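Local structure of putative molybdenum carrier protein (Syntrophus aciditrophicus SB, 3IMK) at residues A[6-11]-A[30-35]; A[36-41]-A[53-58]; A[104-109]-A[117-122]. The protein is of unknown function but probably carries molybdenum, and has the Rossmann-like fold of the SLOG superfamily. All blocks are in the same frame, centred on the assembly; numbering follows the deposited sequence.

Contact 1: residues A[6-11]-A[30-35]; sequences PAITKI and HHIPYG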
loop_
_atom_site.group_PDB
_atom_site.type_symbol
_atom_site.label_atom_id
_atom_site.label_comp_id
_atom_site.label_asym_id
_atom_site.label_seq_id
_atom_site.Cartn_x
_atom_site.Cartn_y
_atom_site.Cartn_z
ATOM N N PRO A 6 14.311 1.861 8.777
ATOM C CA PRO A 6 13.812 1.267 7.537
ATOM C C PRO A 6 14.550 1.873 6.322
ATOM O O PRO A 6 14.923 3.053 6.357
ATOM C CB PRO A 6 12.330 1.685 7.508
ATOM C CG PRO A 6 11.992 1.948 8.905
ATOM C CD PRO A 6 13.236 2.551 9.512
ATOM N N ALA A 7 14.821 1.074 5.296
ATOM C CA ALA A 7 15.405 1.576 4.073
ATOM C C ALA A 7 14.395 1.468 2.940
ATOM O O ALA A 7 14.486 0.599 2.084
ATOM C CB ALA A 7 16.713 0.823 3.721
ATOM N N ILE A 8 13.400 2.359 2.942
ATOM C CA ILE A 8 12.361 2.305 1.937
ATOM C C ILE A 8 12.842 3.017 0.673
ATOM O O ILE A 8 12.909 4.262 0.628
ATOM C CB ILE A 8 11.029 2.895 2.450
ATOM C CG1 ILE A 8 10.583 2.209 3.732
ATOM C CG2 ILE A 8 9.896 2.789 1.402
ATOM C CD1 ILE A 8 10.416 0.707 3.662
ATOM N N THR A 9 13.218 2.227 -0.329
ATOM C CA THR A 9 13.728 2.743 -1.582
ATOM C C THR A 9 12.646 2.969 -2.599
ATOM O O THR A 9 12.851 3.653 -3.595
ATOM C CB THR A 9 14.773 1.786 -2.164
ATOM O OG1 THR A 9 14.101 0.524 -2.399
ATOM C CG2 THR A 9 15.978 1.634 -1.197
ATOM N N LYS A 10 11.475 2.365 -2.396
ATOM C CA LYS A 10 10.351 2.530 -3.342
ATOM C C LYS A 10 9.035 2.138 -2.664
ATOM O O LYS A 10 8.993 1.121 -1.943
ATOM C CB LYS A 10 10.546 1.677 -4.598
ATOM C CG LYS A 10 9.590 1.980 -5.773
ATOM C CD LYS A 10 9.879 1.095 -6.992
ATOM C CE LYS A 10 9.023 1.462 -8.228
ATOM N NZ LYS A 10 9.393 0.862 -9.600
ATOM N N ILE A 11 7.993 2.939 -2.904
ATOM C CA ILE A 11 6.616 2.638 -2.514
ATOM C C ILE A 11 5.847 2.342 -3.762
ATOM O O ILE A 11 5.937 3.101 -4.730
ATOM C CB ILE A 11 5.977 3.785 -1.728
ATOM C CG1 ILE A 11 6.614 3.855 -0.323
ATOM C CG2 ILE A 11 4.430 3.599 -1.617
ATOM C CD1 ILE A 11 6.292 5.149 0.476
ATOM N N HIS A 30 7.361 13.116 -0.053
ATOM C CA HIS A 30 8.661 12.853 0.600
ATOM C C HIS A 30 9.803 12.447 -0.341
ATOM O O HIS A 30 10.894 12.066 0.094
ATOM C CB HIS A 30 8.480 11.861 1.731
ATOM C CG HIS A 30 7.628 12.432 2.819
ATOM N ND1 HIS A 30 8.177 13.162 3.857
ATOM C CD2 HIS A 30 6.283 12.493 2.976
ATOM C CE1 HIS A 30 7.196 13.583 4.646
ATOM N NE2 HIS A 30 6.040 13.187 4.139
ATOM N N HIS A 31 9.557 12.615 -1.637
ATOM C CA HIS A 31 10.514 12.283 -2.690
ATOM C C HIS A 31 11.075 10.864 -2.521
ATOM O O HIS A 31 12.282 10.626 -2.756
ATOM C CB HIS A 31 11.658 13.309 -2.789
ATOM C CG HIS A 31 12.357 13.264 -4.119
ATOM N ND1 HIS A 31 11.752 13.691 -5.284
ATOM C CD2 HIS A 31 13.624 12.907 -4.467
ATOM C CE1 HIS A 31 12.597 13.557 -6.294
ATOM N NE2 HIS A 31 13.738 13.081 -5.830
ATOM N N ILE A 32 10.191 9.941 -2.197
ATOM C CA ILE A 32 10.519 8.516 -2.219
ATOM C C ILE A 32 10.120 7.990 -3.598
ATOM O O ILE A 32 8.996 8.277 -4.044
ATOM C CB ILE A 32 9.751 7.756 -1.112
ATOM C CG1 ILE A 32 10.136 8.324 0.263
ATOM C CG2 ILE A 32 10.010 6.242 -1.204
ATOM C CD1 ILE A 32 9.278 7.775 1.408
ATOM N N PRO A 33 11.015 7.271 -4.313
ATOM C CA PRO A 33 10.626 6.679 -5.594
ATOM C C PRO A 33 9.352 5.865 -5.455
ATOM O O PRO A 33 9.111 5.254 -4.414
ATOM C CB PRO A 33 11.822 5.785 -5.933
ATOM C CG PRO A 33 12.979 6.504 -5.244
ATOM C CD PRO A 33 12.417 6.915 -3.947
ATOM N N TYR A 34 8.554 5.844 -6.516
ATOM C CA TYR A 34 7.312 5.105 -6.475
ATOM C C TYR A 34 7.013 4.488 -7.827
ATOM O O TYR A 34 7.652 4.792 -8.856
ATOM C CB TYR A 34 6.150 6.000 -6.005
ATOM C CG TYR A 34 5.725 6.967 -7.037
ATOM C CD1 TYR A 34 4.767 6.632 -7.996
ATOM C CD2 TYR A 34 6.291 8.229 -7.123
ATOM C CE1 TYR A 34 4.405 7.550 -8.995
ATOM C CE2 TYR A 34 5.946 9.126 -8.095
ATOM C CZ TYR A 34 5.012 8.776 -9.058
ATOM O OH TYR A 34 4.651 9.668 -10.080
ATOM N N GLY A 35 6.025 3.577 -7.813
ATOM C CA GLY A 35 5.519 2.961 -9.007
ATOM C C GLY A 35 4.289 2.144 -8.673
ATOM O O GLY A 35 3.641 2.354 -7.653
#
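The first beta-alpha-beta unit of this Rossmann-like parallel sheet closes here, where Ile11 on strand 10-12 pairs with Tyr34 at the start of strand 34-38, the strands being joined through helix 19-29. Two backbone hydrogen bonds straddle Tyr34: Ile11 N donates to Pro33 O at 3.0 Å, and Ile11 O accepts from Gly35 N at 3.1 Å, the second more bent at the hydrogen (146°). Each acceptor also meets a CA-H: Lys10 CA lies 3.2 Å from Pro33 O, and Tyr34 CA reaches Ile11 O. Ile32, whose N bonds to Ala27 O in the Schellman motif that ends the helix, touches Ile11 CD1 with its CD1 at 4.1 Å. From the other branch, CG2 of Ile32 faces CG2 of Ile8, and Leu157 of the C-terminal helix packs on both isoleucines. In Tyr34 a chi1 of 73° swings the ring onto Leu24, Ala27 and Ile28 of helix 19-29; its hydroxyl bonds to the backbone of Gln54. Lys10 runs extended past Pro33 O, so that its CE rests 3.7 Å from Tyr34 C, while the Pro33 ring sets CG 3.3 Å from Thr9 O.

Contact 2: residues A[36-41]-A[53-58]; sequences GWVPKG and YQLQEM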
loop_
_atom_site.group_PDB
_atom_site.type_symbol
_atom_site.label_atom_id
_atom_site.label_comp_id
_atom_site.label_asym_id
_atom_site.label_seq_id
_atom_site.Cartn_x
_atom_site.Cartn_y
_atom_site.Cartn_z
ATOM N N GLY A 36 3.995 1.182 -9.547
ATOM C CA GLY A 36 2.880 0.282 -9.298
ATOM C C GLY A 36 2.196 -0.126 -10.576
ATOM O O GLY A 36 2.176 0.598 -11.577
ATOM N N TRP A 37 1.580 -1.274 -10.517
ATOM C CA TRP A 37 0.793 -1.809 -11.614
ATOM C C TRP A 37 -0.659 -1.414 -11.453
ATOM O O TRP A 37 -1.246 -1.556 -10.395
ATOM C CB TRP A 37 0.895 -3.320 -11.597
ATOM C CG TRP A 37 2.287 -3.773 -11.912
ATOM C CD1 TRP A 37 3.264 -4.132 -11.006
ATOM C CD2 TRP A 37 2.884 -3.904 -13.209
ATOM N NE1 TRP A 37 4.446 -4.506 -11.673
ATOM C CE2 TRP A 37 4.218 -4.388 -13.026
ATOM C CE3 TRP A 37 2.398 -3.736 -14.502
ATOM C CZ2 TRP A 37 5.064 -4.657 -14.105
ATOM C CZ3 TRP A 37 3.254 -3.964 -15.570
ATOM C CH2 TRP A 37 4.564 -4.409 -15.366
ATOM N N VAL A 38 -1.242 -0.924 -12.540
ATOM C CA VAL A 38 -2.634 -0.526 -12.620
ATOM C C VAL A 38 -3.313 -1.343 -13.721
ATOM O O VAL A 38 -2.635 -1.896 -14.594
ATOM C CB VAL A 38 -2.754 1.026 -12.888
ATOM C CG1 VAL A 38 -2.153 1.806 -11.710
ATOM C CG2 VAL A 38 -2.141 1.452 -14.206
ATOM N N PRO A 39 -4.653 -1.396 -13.720
ATOM C CA PRO A 39 -5.316 -2.076 -14.856
ATOM C C PRO A 39 -4.994 -1.434 -16.187
ATOM O O PRO A 39 -4.742 -0.243 -16.232
ATOM C CB PRO A 39 -6.815 -1.918 -14.526
ATOM C CG PRO A 39 -6.854 -1.643 -13.028
ATOM C CD PRO A 39 -5.629 -0.824 -12.783
ATOM N N LYS A 40 -5.092 -2.196 -17.282
ATOM C CA LYS A 40 -5.109 -1.582 -18.596
ATOM C C LYS A 40 -6.099 -0.415 -18.589
ATOM O O LYS A 40 -7.181 -0.525 -18.040
ATOM C CB LYS A 40 -5.483 -2.605 -19.657
ATOM C CG LYS A 40 -5.326 -2.097 -21.061
ATOM C CD LYS A 40 -5.813 -3.134 -22.070
ATOM C CE LYS A 40 -7.351 -3.302 -22.117
ATOM N NZ LYS A 40 -7.765 -4.145 -23.295
ATOM N N GLY A 41 -5.701 0.714 -19.164
ATOM C CA GLY A 41 -6.538 1.916 -19.186
ATOM C C GLY A 41 -6.459 2.757 -17.921
ATOM O O GLY A 41 -7.097 3.789 -17.812
ATOM N N TYR A 53 0.882 10.634 -12.185
ATOM C CA TYR A 53 1.446 9.452 -11.526
ATOM C C TYR A 53 2.098 8.510 -12.554
ATOM O O TYR A 53 1.435 8.051 -13.496
ATOM C CB TYR A 53 0.356 8.666 -10.801
ATOM C CG TYR A 53 -0.363 9.422 -9.701
ATOM C CD1 TYR A 53 0.183 9.544 -8.432
ATOM C CD2 TYR A 53 -1.593 10.030 -9.943
ATOM C CE1 TYR A 53 -0.490 10.253 -7.410
ATOM C CE2 TYR A 53 -2.249 10.703 -8.941
ATOM C CZ TYR A 53 -1.704 10.806 -7.680
ATOM O OH TYR A 53 -2.371 11.491 -6.707
ATOM N N GLN A 54 3.391 8.239 -12.349
ATOM C CA GLN A 54 4.151 7.367 -13.232
ATOM C C GLN A 54 3.913 5.916 -12.827
ATOM O O GLN A 54 4.468 5.462 -11.806
ATOM C CB GLN A 54 5.643 7.747 -13.201
ATOM C CG GLN A 54 5.905 9.204 -13.598
ATOM C CD GLN A 54 5.403 9.530 -14.996
ATOM O OE1 GLN A 54 5.883 8.964 -15.982
ATOM N NE2 GLN A 54 4.417 10.438 -15.089
ATOM N N LEU A 55 3.004 5.251 -13.544
ATOM C CA LEU A 55 2.575 3.873 -13.219
ATOM C C LEU A 55 2.609 2.997 -14.435
ATOM O O LEU A 55 2.745 3.503 -15.554
ATOM C CB LEU A 55 1.184 3.868 -12.588
ATOM C CG LEU A 55 1.075 4.780 -11.347
ATOM C CD1 LEU A 55 -0.340 4.959 -10.962
ATOM C CD2 LEU A 55 1.789 4.159 -10.137
ATOM N N GLN A 56 2.476 1.684 -14.240
ATOM C CA GLN A 56 2.621 0.746 -15.358
ATOM C C GLN A 56 1.318 -0.023 -15.567
ATOM O O GLN A 56 0.755 -0.584 -14.632
ATOM C CB GLN A 56 3.755 -0.224 -14.999
ATOM C CG GLN A 56 5.171 0.470 -14.739
ATOM C CD GLN A 56 5.362 1.313 -13.400
ATOM O OE1 GLN A 56 5.153 0.819 -12.294
ATOM N NE2 GLN A 56 5.844 2.565 -13.541
ATOM N N GLU A 57 0.820 -0.068 -16.813
ATOM C CA GLU A 57 -0.408 -0.767 -17.120
ATOM C C GLU A 57 -0.198 -2.275 -17.304
ATOM O O GLU A 57 0.759 -2.694 -17.982
ATOM C CB GLU A 57 -1.084 -0.178 -18.370
ATOM C CG GLU A 57 -1.680 1.180 -18.174
ATOM C CD GLU A 57 -2.314 1.725 -19.455
ATOM O OE1 GLU A 57 -3.073 0.989 -20.120
ATOM O OE2 GLU A 57 -2.069 2.906 -19.776
HETATM N N MSE A 58 -1.160 -3.034 -16.767
HETATM C CA MSE A 58 -1.262 -4.491 -16.984
HETATM C C MSE A 58 -1.883 -4.769 -18.362
HETATM O O MSE A 58 -2.464 -3.877 -18.994
HETATM C CB MSE A 58 -2.117 -5.137 -15.917
HETATM C CG MSE A 58 -1.548 -5.045 -14.529
HETATM SE SE MSE A 58 -0.011 -6.354 -14.377
HETATM C CE MSE A 58 -1.031 -8.028 -14.335
#
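Trp37 and Gln56 face each other on neighbouring parallel strands, 34-38 and 56-57, at one edge of the sheet. CB of Gln56 lies over a face of the indole in a CH-pi contact, 4.0 Å from the centroid of the six-membered ring, while Glu57 O meets the ring edge in its plane. The Gln56 chain folds back at chi2 (72°), which brings OE1 to Gly36 N at 3.0 Å; its amide stands almost perpendicular to the indole. Gly36 O, in turn, accepts from Gln56 N, so backbone and side chain of one glutamine grip both polar atoms of the glycine. The strand pairing continues with Val38 N to Gln56 O and Met58 N to Val38 O. Met58, a selenomethionine, bends at chi2 and chi3 and brings SE obliquely to the indole, 3.6 Å from Trp37 CE3, a Met-aromatic contact. On the reverse face, Val38 CG1 meets Leu55 CD1 at 3.7 Å. Glu57, extended beyond CG, reaches past Val38, and its OE1 accepts a hydrogen bond from Gly41 N at 2.8 Å, the donor lying above the carboxylate plane. Trp37 NE1 bonds to Asp73, and Lys69 makes a cation-pi contact with the ring. All four of Trp37, Met58, Lys69 and Asp73 belong to the pocket that holds a polyether, probably from the crystallisation liquor, so its wall combines indole ring and selenium with charged groups.

Contact 3: residues A[104-109]-A[117-122]; sequences LHIDLD and ATLINS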
loop_
_atom_site.group_PDB
_atom_site.type_symbol
_atom_site.label_atom_id
_atom_site.label_comp_id
_atom_site.label_asym_id
_atom_site.label_seq_id
_atom_site.Cartn_x
_atom_site.Cartn_y
_atom_site.Cartn_z
ATOM N N LEU A 104 1.791 -7.344 6.508
ATOM C CA LEU A 104 1.320 -6.795 7.744
ATOM C C LEU A 104 0.033 -6.089 7.491
ATOM O O LEU A 104 -0.012 -5.163 6.691
ATOM C CB LEU A 104 2.378 -5.831 8.318
ATOM C CG LEU A 104 2.011 -5.080 9.603
ATOM C CD1 LEU A 104 1.676 -6.037 10.750
ATOM C CD2 LEU A 104 3.126 -4.104 10.023
ATOM N N HIS A 105 -1.015 -6.459 8.202
ATOM C CA HIS A 105 -2.283 -5.772 8.175
ATOM C C HIS A 105 -2.408 -4.922 9.449
ATOM O O HIS A 105 -2.405 -5.474 10.541
ATOM C CB HIS A 105 -3.462 -6.783 8.159
ATOM C CG HIS A 105 -4.807 -6.133 8.347
ATOM N ND1 HIS A 105 -5.885 -6.766 8.933
ATOM C CD2 HIS A 105 -5.239 -4.892 7.988
ATOM C CE1 HIS A 105 -6.914 -5.926 8.963
ATOM N NE2 HIS A 105 -6.558 -4.797 8.377
ATOM N N ILE A 106 -2.519 -3.610 9.248
ATOM C CA ILE A 106 -2.818 -2.638 10.295
ATOM C C ILE A 106 -4.306 -2.313 10.221
ATOM O O ILE A 106 -4.774 -1.735 9.245
ATOM C CB ILE A 106 -1.972 -1.373 10.148
ATOM C CG1 ILE A 106 -0.497 -1.694 10.354
ATOM C CG2 ILE A 106 -2.430 -0.258 11.110
ATOM C CD1 ILE A 106 -0.111 -2.307 11.758
ATOM N N ASP A 107 -5.035 -2.624 11.294
ATOM C CA ASP A 107 -6.445 -2.304 11.450
ATOM C C ASP A 107 -6.497 -1.080 12.399
ATOM O O ASP A 107 -6.310 -1.199 13.601
ATOM C CB ASP A 107 -7.215 -3.503 12.010
ATOM C CG ASP A 107 -8.686 -3.223 12.203
ATOM O OD1 ASP A 107 -9.128 -2.046 12.123
ATOM O OD2 ASP A 107 -9.454 -4.187 12.399
ATOM N N LEU A 108 -6.746 0.088 11.816
ATOM C CA LEU A 108 -6.730 1.345 12.547
ATOM C C LEU A 108 -7.979 1.550 13.374
ATOM O O LEU A 108 -8.086 2.590 14.025
ATOM C CB LEU A 108 -6.461 2.517 11.588
ATOM C CG LEU A 108 -5.053 2.586 11.037
ATOM C CD1 LEU A 108 -4.922 3.733 10.035
ATOM C CD2 LEU A 108 -3.983 2.704 12.106
ATOM N N ASP A 109 -8.871 0.554 13.428
ATOM C CA ASP A 109 -9.871 0.513 14.514
ATOM C C ASP A 109 -9.362 -0.196 15.779
ATOM O O ASP A 109 -10.012 -0.110 16.833
ATOM C CB ASP A 109 -11.176 -0.164 14.081
ATOM C CG ASP A 109 -12.028 0.689 13.169
ATOM O OD1 ASP A 109 -11.756 1.900 12.957
ATOM O OD2 ASP A 109 -13.030 0.142 12.627
ATOM N N ALA A 117 2.763 2.603 13.671
ATOM C CA ALA A 117 4.036 3.011 13.047
ATOM C C ALA A 117 5.197 2.209 13.636
ATOM O O ALA A 117 6.097 1.781 12.902
ATOM C CB ALA A 117 4.266 4.518 13.224
ATOM N N THR A 118 5.162 1.995 14.952
ATOM C CA THR A 118 6.187 1.151 15.619
ATOM C C THR A 118 6.189 -0.264 15.059
ATOM O O THR A 118 7.251 -0.845 14.731
ATOM C CB THR A 118 5.992 1.145 17.095
ATOM O OG1 THR A 118 6.199 2.484 17.556
ATOM C CG2 THR A 118 6.975 0.173 17.842
ATOM N N LEU A 119 5.003 -0.852 14.937
ATOM C CA LEU A 119 4.896 -2.181 14.339
ATOM C C LEU A 119 5.434 -2.252 12.910
ATOM O O LEU A 119 6.068 -3.242 12.521
ATOM C CB LEU A 119 3.456 -2.722 14.378
ATOM C CG LEU A 119 3.018 -3.543 15.588
ATOM C CD1 LEU A 119 3.510 -3.086 16.934
ATOM C CD2 LEU A 119 1.501 -3.773 15.582
ATOM N N ILE A 120 5.100 -1.258 12.084
ATOM C CA ILE A 120 5.568 -1.227 10.712
ATOM C C ILE A 120 7.107 -1.111 10.677
ATOM O O ILE A 120 7.781 -1.731 9.851
ATOM C CB ILE A 120 4.891 -0.077 9.891
ATOM C CG1 ILE A 120 3.360 -0.214 9.889
ATOM C CG2 ILE A 120 5.458 -0.054 8.439
ATOM C CD1 ILE A 120 2.606 1.028 9.405
ATOM N N ASN A 121 7.646 -0.292 11.544
ATOM C CA ASN A 121 9.113 -0.167 11.635
ATOM C C ASN A 121 9.750 -1.531 11.970
ATOM O O ASN A 121 10.735 -1.936 11.334
ATOM C CB ASN A 121 9.456 0.926 12.652
ATOM C CG ASN A 121 10.930 1.103 12.873
ATOM O OD1 ASN A 121 11.552 0.274 13.536
ATOM N ND2 ASN A 121 11.482 2.203 12.381
ATOM N N SER A 122 9.247 -2.225 12.982
ATOM C CA SER A 122 9.821 -3.500 13.373
ATOM C C SER A 122 9.732 -4.507 12.203
ATOM O O SER A 122 10.679 -5.252 11.896
ATOM C CB SER A 122 9.058 -4.014 14.584
ATOM O OG SER A 122 9.270 -3.168 15.706
#
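In the beta-alpha-beta crossover that leads from strand 103-107 through helix 113-126 to strand 131-135, Leu104 and Ile106 of the edge strand pack against Ile120 of the helix, which runs back antiparallel to the strand. The axes of the short segments run 176° apart and approach to 9.9 Å, and apolar side chains bridge the gap. Leu104 and Ile106, two residues apart on the strand, both point at the helix. CG of Leu104 is anti to the backbone N (chi1 176°), which carries CD2 out to the helix backbone, 3.8 Å from Ile120 CA and 4.0 Å from Leu119 O. The same methyl lies 3.9 Å from Ile120 CG1, the two side chains crossing at about a right angle. Ile120 CG1 also meets Ile106 CG1, at 4.2 Å and at a slant, so this one methylene sits against both strand residues. Ile106 CD1 extends to Leu119 CD2 at a looser 4.4 Å. Beyond these pairs, Leu78 of the neighbouring strand touches both Ile106 and Ile120, and helix 145-157 adds Leu152 and Phe156 against Ile120. At the end of the strand Asp107 starts an Asx turn: its OD1 accepts a hydrogen bond from Asp109 N at 2.9 Å, on the anti side and 33° out of the carboxylate plane, and a second from Gly83 N. The segments therefore meet through dispersion and hydrophobic burial alone, while Leu104 and Ile106 pair with strand 76-81 through their backbones and, within the helix, Asn121 N bonds to Ala117 O and Ser122 N to Thr118 O.

In the fold
Contacts 1, 2 and 3 follow one another along the chain and sample one parallel six-stranded sheet. Contacts 1 and 2 share strand 34-38, which pairs with strand 10-12 in the first and with edge strand 56-57 in the second; their centres lie about 17 Å apart, and they touch where Gly35 packs on Leu55 CD2. Contact 3 is at the other edge, strand 103-107, about 27 Å from contact 2 between centres and across the chain's centre from it. The centres of contacts 1 and 3 are about 18 Å apart, and Pro6 packs against Asn121. Contacts 1 and 2 thus record strand pairing toward one edge of the sheet, and contact 3 a helix packed on the opposite edge strand.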